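Long-range contact in PilX (Neisseria meningitidis, PDB 2OPE), which is a minor pilin of type IV pili and probably modulates their virulence properties, through bacterial aggregation and adhesion: residues E69-K81 against Y86-G98. Residues are numbered along the deposited sequence; the frame is centred on the assembly and turned at random.
Sequences EKPRAYSLVGVPK and YTLSVWMNSVGDG
With OG of S94 (chi1 45°) and CG of Y74 (chi1 61°) each set between its own backbone N and carbonyl carbon, the serine lies over the phenol: S94 CB sits 3.5 Å from the centroid of the Y74 ring, a CH-pi contact over one face. From there S94 OG donates to R72 O (2.6 Å), in the carbonyl plane on a lone pair, and accepts a weak bond from Y74 N, while S94 N bonds to Y74 O. S94, in the type I turn N93-G96, thus ties the type I turn K70-A73 to the open end of the hairpin. Along the strands, L76 pairs with M92 and G78 with V90; G78 N to V90 O is short and nearly straight (2.7 Å, 170°). Side chains of L76 and M92 cross obliquely on one face, L76 CB 4.0 Å from M92 CG, V77 and W91 on the other. Toward the hairpin's connection, P80 CB lies 3.8 Å from Y86 CB, while the Y86 ring leads away. The hairpin lies between strands 59-65 and 98-101. L76 and M92 both rest on M16 of helix 5-28, where N20 also binds Y74 OH; on the opposite face the W91 ring stacks with Y99 and its NE1 hydrogen-bonds to L111 O.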
ATOM      1  N   GLU A  69      11.287   5.716 -13.747  1.00 49.21           N
ATOM      2  CA  GLU A  69      10.871   6.221 -15.059  1.00 49.22           C
ATOM      3  C   GLU A  69       9.558   5.536 -15.499  1.00 49.26           C
ATOM      4  O   GLU A  69       8.928   5.906 -16.513  1.00 49.38           O
ATOM      5  CB  GLU A  69      12.009   6.086 -16.080  1.00 49.41           C
ATOM      6  CG  GLU A  69      12.039   7.189 -17.125  1.00 51.90           C
ATOM      7  CD  GLU A  69      12.427   8.597 -16.597  1.00 52.34           C
ATOM      8  OE1 GLU A  69      11.837   9.583 -17.095  1.00 52.51           O
ATOM      9  OE2 GLU A  69      13.320   8.727 -15.724  1.00 51.83           O
ATOM     10  N   LYS A  70       9.137   4.553 -14.704  1.00 47.91           N
ATOM     11  CA  LYS A  70       7.831   3.951 -14.854  1.00 46.96           C
ATOM     12  C   LYS A  70       7.048   4.122 -13.553  1.00 46.45           C
ATOM     13  O   LYS A  70       6.705   3.126 -12.880  1.00 46.96           O
ATOM     14  CB  LYS A  70       7.980   2.460 -15.197  1.00 47.76           C
ATOM     15  CG  LYS A  70       6.822   1.858 -16.012  1.00 47.32           C
ATOM     16  CD  LYS A  70       6.709   0.381 -15.814  1.00 47.31           C
ATOM     17  CE  LYS A  70       5.867  -0.285 -16.924  1.00 48.43           C
ATOM     18  NZ  LYS A  70       5.386  -1.669 -16.547  1.00 47.80           N
ATOM     19  N   PRO A  71       6.745   5.378 -13.178  1.00 45.52           N
ATOM     20  CA  PRO A  71       6.059   5.612 -11.892  1.00 44.94           C
ATOM     21  C   PRO A  71       4.624   5.097 -11.844  1.00 45.56           C
ATOM     22  O   PRO A  71       4.098   4.910 -10.761  1.00 46.43           O
ATOM     23  CB  PRO A  71       6.062   7.138 -11.755  1.00 44.48           C
ATOM     24  CG  PRO A  71       6.215   7.647 -13.123  1.00 44.59           C
ATOM     25  CD  PRO A  71       6.997   6.632 -13.907  1.00 45.07           C
ATOM     26  N   ARG A  72       3.992   4.883 -12.996  1.00 45.31           N
ATOM     27  CA  ARG A  72       2.638   4.337 -13.037  1.00 45.24           C
ATOM     28  C   ARG A  72       2.596   2.900 -12.577  1.00 47.09           C
ATOM     29  O   ARG A  72       1.525   2.412 -12.176  1.00 48.84           O
ATOM     30  CB  ARG A  72       2.042   4.469 -14.436  1.00 45.07           C
ATOM     31  CG  ARG A  72       1.810   5.948 -14.840  1.00 45.52           C
ATOM     32  CD  ARG A  72       1.217   6.107 -16.236  1.00 46.19           C
ATOM     33  NE  ARG A  72       0.674   7.452 -16.350  1.00 46.82           N
ATOM     34  CZ  ARG A  72       1.407   8.495 -16.674  1.00 46.80           C
ATOM     35  NH1 ARG A  72       0.871   9.699 -16.725  1.00 47.68           N
ATOM     36  NH2 ARG A  72       2.685   8.331 -16.936  1.00 47.98           N
ATOM     37  N   ALA A  73       3.745   2.208 -12.664  1.00 46.36           N
ATOM     38  CA  ALA A  73       3.938   0.898 -12.019  1.00 44.79           C
ATOM     39  C   ALA A  73       4.484   1.122 -10.624  1.00 44.98           C
ATOM     40  O   ALA A  73       5.694   1.305 -10.453  1.00 46.39           O
ATOM     41  CB  ALA A  73       4.894   0.066 -12.778  1.00 43.09           C
ATOM     42  N   TYR A  74       3.609   1.148  -9.631  1.00 43.73           N
ATOM     43  CA  TYR A  74       4.050   1.277  -8.237  1.00 43.81           C
ATOM     44  C   TYR A  74       3.244   0.248  -7.439  1.00 44.40           C
ATOM     45  O   TYR A  74       2.298  -0.349  -7.942  1.00 43.94           O
ATOM     46  CB  TYR A  74       3.830   2.699  -7.671  1.00 43.68           C
ATOM     47  CG  TYR A  74       2.333   3.108  -7.672  1.00 44.53           C
ATOM     48  CD1 TYR A  74       1.464   2.623  -6.681  1.00 44.36           C
ATOM     49  CD2 TYR A  74       1.791   3.910  -8.689  1.00 43.54           C
ATOM     50  CE1 TYR A  74       0.125   2.941  -6.671  1.00 43.82           C
ATOM     51  CE2 TYR A  74       0.427   4.238  -8.683  1.00 44.26           C
ATOM     52  CZ  TYR A  74      -0.412   3.733  -7.659  1.00 43.63           C
ATOM     53  OH  TYR A  74      -1.777   3.965  -7.636  1.00 41.25           O
ATOM     54  N   SER A  75       3.625   0.062  -6.192  1.00 45.51           N
ATOM     55  CA  SER A  75       2.835  -0.689  -5.247  1.00 46.22           C
ATOM     56  C   SER A  75       2.686   0.093  -3.937  1.00 46.69           C
ATOM     57  O   SER A  75       3.494   0.970  -3.612  1.00 47.60           O
ATOM     58  CB  SER A  75       3.493  -2.023  -4.995  1.00 45.00           C
ATOM     59  OG  SER A  75       4.766  -1.821  -4.503  1.00 42.99           O
ATOM     60  N   LEU A  76       1.626  -0.214  -3.209  1.00 45.72           N
ATOM     61  CA  LEU A  76       1.412   0.349  -1.912  1.00 44.19           C
ATOM     62  C   LEU A  76       1.689  -0.724  -0.887  1.00 43.83           C
ATOM     63  O   LEU A  76       1.251  -1.856  -1.028  1.00 43.11           O
ATOM     64  CB  LEU A  76      -0.031   0.834  -1.779  1.00 45.66           C
ATOM     65  CG  LEU A  76      -0.522   1.898  -2.750  1.00 47.04           C
ATOM     66  CD1 LEU A  76      -2.069   2.103  -2.599  1.00 48.12           C
ATOM     67  CD2 LEU A  76       0.229   3.187  -2.506  1.00 47.00           C
ATOM     68  N   VAL A  77       2.408  -0.358   0.163  1.00 43.67           N
ATOM     69  CA  VAL A  77       2.677  -1.258   1.284  1.00 43.60           C
ATOM     70  C   VAL A  77       1.971  -0.721   2.559  1.00 44.09           C
ATOM     71  O   VAL A  77       2.059   0.446   2.891  1.00 44.35           O
ATOM     72  CB  VAL A  77       4.222  -1.388   1.469  1.00 43.95           C
ATOM     73  CG1 VAL A  77       4.597  -2.152   2.680  1.00 43.02           C
ATOM     74  CG2 VAL A  77       4.850  -2.021   0.227  1.00 43.12           C
ATOM     75  N   GLY A  78       1.208  -1.558   3.250  1.00 45.41           N
ATOM     76  CA  GLY A  78       0.546  -1.087   4.468  1.00 44.98           C
ATOM     77  C   GLY A  78       1.099  -1.947   5.591  1.00 45.85           C
ATOM     78  O   GLY A  78       0.963  -3.166   5.557  1.00 45.35           O
ATOM     79  N   VAL A  79       1.761  -1.353   6.581  1.00 45.30           N
ATOM     80  CA  VAL A  79       2.292  -2.196   7.658  1.00 43.16           C
ATOM     81  C   VAL A  79       2.053  -1.561   9.004  1.00 45.24           C
ATOM     82  O   VAL A  79       1.860  -0.333   9.110  1.00 46.17           O
ATOM     83  CB  VAL A  79       3.800  -2.519   7.457  1.00 44.21           C
ATOM     84  CG1 VAL A  79       3.990  -3.262   6.133  1.00 41.83           C
ATOM     85  CG2 VAL A  79       4.713  -1.227   7.569  1.00 41.79           C
ATOM     86  N   PRO A  80       2.024  -2.391  10.047  1.00 45.32           N
ATOM     87  CA  PRO A  80       1.742  -1.888  11.375  1.00 45.85           C
ATOM     88  C   PRO A  80       2.866  -0.960  11.851  1.00 46.73           C
ATOM     89  O   PRO A  80       4.015  -1.191  11.506  1.00 47.48           O
ATOM     90  CB  PRO A  80       1.714  -3.169  12.217  1.00 46.20           C
ATOM     91  CG  PRO A  80       1.483  -4.274  11.232  1.00 43.81           C
ATOM     92  CD  PRO A  80       2.165  -3.860  10.017  1.00 43.96           C
ATOM     93  N   LYS A  81       2.523   0.080  12.605  1.00 45.70           N
ATOM     94  CA  LYS A  81       3.502   0.929  13.279  1.00 47.29           C
ATOM     95  C   LYS A  81       4.433   0.118  14.194  1.00 48.64           C
ATOM     96  O   LYS A  81       4.009  -0.851  14.831  1.00 48.55           O
ATOM     97  CB  LYS A  81       2.788   1.999  14.111  1.00 46.53           C
ATOM     98  CG  LYS A  81       2.462   3.237  13.301  1.00 46.86           C
ATOM     99  CD  LYS A  81       1.287   4.014  13.850  1.00 46.53           C
ATOM    100  CE  LYS A  81       1.314   5.462  13.377  1.00 45.63           C
ATOM    101  NZ  LYS A  81       1.621   5.544  11.943  1.00 45.28           N
ATOM    102  N   TYR A  86       1.271  -5.638  16.469  1.00 48.03           N
ATOM    103  CA  TYR A  86       0.520  -6.048  15.284  1.00 48.66           C
ATOM    104  C   TYR A  86       1.499  -6.527  14.214  1.00 47.86           C
ATOM    105  O   TYR A  86       2.644  -6.029  14.117  1.00 45.66           O
ATOM    106  CB  TYR A  86      -0.399  -4.905  14.804  1.00 50.70           C
ATOM    107  CG  TYR A  86      -1.799  -4.863  15.453  1.00 51.15           C
ATOM    108  CD1 TYR A  86      -2.074  -5.483  16.660  1.00 52.89           C
ATOM    109  CD2 TYR A  86      -2.842  -4.207  14.824  1.00 51.39           C
ATOM    110  CE1 TYR A  86      -3.374  -5.437  17.214  1.00 53.48           C
ATOM    111  CE2 TYR A  86      -4.109  -4.168  15.328  1.00 51.17           C
ATOM    112  CZ  TYR A  86      -4.393  -4.767  16.513  1.00 52.91           C
ATOM    113  OH  TYR A  86      -5.703  -4.682  16.988  1.00 52.44           O
ATOM    114  N   THR A  87       1.049  -7.505  13.434  1.00 46.92           N
ATOM    115  CA  THR A  87       1.851  -8.114  12.359  1.00 48.56           C
ATOM    116  C   THR A  87       1.204  -8.101  10.942  1.00 49.32           C
ATOM    117  O   THR A  87       1.900  -7.906   9.923  1.00 48.15           O
ATOM    118  CB  THR A  87       2.171  -9.593  12.685  1.00 48.31           C
ATOM    119  OG1 THR A  87       0.948 -10.259  13.015  1.00 49.27           O
ATOM    120  CG2 THR A  87       3.178  -9.731  13.872  1.00 46.56           C
ATOM    121  N   LEU A  88      -0.110  -8.329  10.892  1.00 48.27           N
ATOM    122  CA  LEU A  88      -0.809  -8.469   9.634  1.00 49.28           C
ATOM    123  C   LEU A  88      -0.561  -7.215   8.828  1.00 49.71           C
ATOM    124  O   LEU A  88      -0.630  -6.106   9.366  1.00 49.77           O
ATOM    125  CB  LEU A  88      -2.328  -8.675   9.840  1.00 48.93           C
ATOM    126  CG  LEU A  88      -2.811  -9.929  10.592  1.00 49.18           C
ATOM    127  CD1 LEU A  88      -4.317 -10.049  10.669  1.00 47.82           C
ATOM    128  CD2 LEU A  88      -2.176 -11.208  10.033  1.00 48.75           C
ATOM    129  N   SER A  89      -0.339  -7.398   7.528  1.00 48.99           N
ATOM    130  CA  SER A  89      -0.031  -6.285   6.653  1.00 48.37           C
ATOM    131  C   SER A  89      -0.783  -6.437   5.331  1.00 49.76           C
ATOM    132  O   SER A  89      -1.560  -7.377   5.160  1.00 49.75           O
ATOM    133  CB  SER A  89       1.476  -6.190   6.445  1.00 47.05           C
ATOM    134  OG  SER A  89       2.133  -6.153   7.714  1.00 46.86           O
ATOM    135  N   VAL A  90      -0.572  -5.489   4.412  1.00 49.46           N
ATOM    136  CA  VAL A  90      -1.198  -5.512   3.092  1.00 47.29           C
ATOM    137  C   VAL A  90      -0.190  -4.938   2.098  1.00 48.43           C
ATOM    138  O   VAL A  90       0.611  -4.049   2.479  1.00 48.39           O
ATOM    139  CB  VAL A  90      -2.473  -4.646   3.116  1.00 45.23           C
ATOM    140  CG1 VAL A  90      -3.021  -4.389   1.747  1.00 42.68           C
ATOM    141  CG2 VAL A  90      -3.534  -5.291   4.021  1.00 44.28           C
ATOM    142  N   TRP A  91      -0.185  -5.442   0.850  1.00 46.69           N
ATOM    143  CA  TRP A  91       0.405  -4.659  -0.239  1.00 46.54           C
ATOM    144  C   TRP A  91      -0.495  -4.726  -1.463  1.00 46.42           C
ATOM    145  O   TRP A  91      -1.353  -5.607  -1.567  1.00 46.98           O
ATOM    146  CB  TRP A  91       1.875  -5.052  -0.558  1.00 46.60           C
ATOM    147  CG  TRP A  91       2.026  -6.361  -1.308  1.00 47.03           C
ATOM    148  CD1 TRP A  91       2.038  -7.621  -0.769  1.00 46.60           C
ATOM    149  CD2 TRP A  91       2.149  -6.534  -2.739  1.00 46.98           C
ATOM    150  NE1 TRP A  91       2.180  -8.566  -1.772  1.00 46.84           N
ATOM    151  CE2 TRP A  91       2.221  -7.927  -2.989  1.00 47.60           C
ATOM    152  CE3 TRP A  91       2.157  -5.652  -3.833  1.00 45.77           C
ATOM    153  CZ2 TRP A  91       2.321  -8.452  -4.293  1.00 46.60           C
ATOM    154  CZ3 TRP A  91       2.274  -6.174  -5.104  1.00 46.26           C
ATOM    155  CH2 TRP A  91       2.347  -7.561  -5.325  1.00 46.30           C
ATOM    156  N   MET A  92      -0.299  -3.798  -2.395  1.00 47.26           N
ATOM    157  CA  MET A  92      -1.015  -3.849  -3.677  1.00 47.73           C
ATOM    158  C   MET A  92      -0.305  -3.104  -4.834  1.00 47.92           C
ATOM    159  O   MET A  92       0.565  -2.236  -4.630  1.00 47.63           O
ATOM    160  CB  MET A  92      -2.512  -3.411  -3.506  1.00 46.56           C
ATOM    161  CG  MET A  92      -2.683  -1.964  -2.985  1.00 47.09           C
ATOM    162  SD  MET A  92      -4.361  -1.389  -2.632  1.00 48.08           S
ATOM    163  CE  MET A  92      -4.996  -2.527  -1.405  1.00 45.93           C
ATOM    164  N   ASN A  93      -0.681  -3.530  -6.041  1.00 48.60           N
ATOM    165  CA  ASN A  93      -0.359  -2.993  -7.377  1.00 50.27           C
ATOM    166  C   ASN A  93      -1.105  -1.705  -7.686  1.00 48.13           C
ATOM    167  O   ASN A  93      -2.251  -1.578  -7.251  1.00 48.13           O
ATOM    168  CB  ASN A  93      -0.951  -4.005  -8.448  1.00 52.06           C
ATOM    169  CG  ASN A  93       0.052  -4.973  -8.857  1.00 55.62           C
ATOM    170  OD1 ASN A  93       1.220  -4.674  -8.656  1.00 60.19           O
ATOM    171  ND2 ASN A  93      -0.325  -6.155  -9.354  1.00 55.92           N
ATOM    172  N   SER A  94      -0.532  -0.841  -8.530  1.00 45.35           N
ATOM    173  CA  SER A  94      -1.329   0.191  -9.199  1.00 45.09           C
ATOM    174  C   SER A  94      -2.292  -0.388 -10.167  1.00 44.54           C
ATOM    175  O   SER A  94      -3.163   0.326 -10.629  1.00 45.04           O
ATOM    176  CB  SER A  94      -0.481   1.180  -9.999  1.00 43.74           C
ATOM    177  OG  SER A  94       0.477   0.495 -10.757  1.00 43.13           O
ATOM    178  N   VAL A  95      -2.089  -1.654 -10.528  1.00 43.77           N
ATOM    179  CA  VAL A  95      -2.934  -2.367 -11.482  1.00 43.10           C
ATOM    180  C   VAL A  95      -4.147  -3.019 -10.790  1.00 44.16           C
ATOM    181  O   VAL A  95      -5.053  -3.539 -11.429  1.00 44.51           O
ATOM    182  CB  VAL A  95      -2.108  -3.452 -12.239  1.00 42.67           C
ATOM    183  CG1 VAL A  95      -3.020  -4.485 -12.804  1.00 44.74           C
ATOM    184  CG2 VAL A  95      -1.284  -2.822 -13.364  1.00 43.20           C
ATOM    185  N   GLY A  96      -4.129  -3.057  -9.471  1.00 46.38           N
ATOM    186  CA  GLY A  96      -5.297  -3.498  -8.719  1.00 48.10           C
ATOM    187  C   GLY A  96      -5.199  -4.837  -8.020  1.00 49.31           C
ATOM    188  O   GLY A  96      -6.117  -5.206  -7.302  1.00 51.37           O
ATOM    189  N   ASP A  97      -4.102  -5.578  -8.209  1.00 48.80           N
ATOM    190  CA  ASP A  97      -3.908  -6.826  -7.468  1.00 46.46           C
ATOM    191  C   ASP A  97      -3.472  -6.511  -6.042  1.00 46.60           C
ATOM    192  O   ASP A  97      -2.417  -5.932  -5.839  1.00 47.73           O
ATOM    193  CB  ASP A  97      -2.875  -7.715  -8.127  1.00 44.92           C
ATOM    194  CG  ASP A  97      -3.067  -7.830  -9.619  1.00 44.72           C
ATOM    195  OD1 ASP A  97      -2.081  -7.617 -10.362  1.00 40.76           O
ATOM    196  OD2 ASP A  97      -4.212  -8.141 -10.052  1.00 46.81           O
ATOM    197  N   GLY A  98      -4.285  -6.914  -5.067  1.00 45.44           N
ATOM    198  CA  GLY A  98      -3.997  -6.703  -3.660  1.00 44.32           C
ATOM    199  C   GLY A  98      -3.832  -7.974  -2.844  1.00 44.40           C
ATOM    200  O   GLY A  98      -4.295  -9.049  -3.246  1.00 44.18           O
TER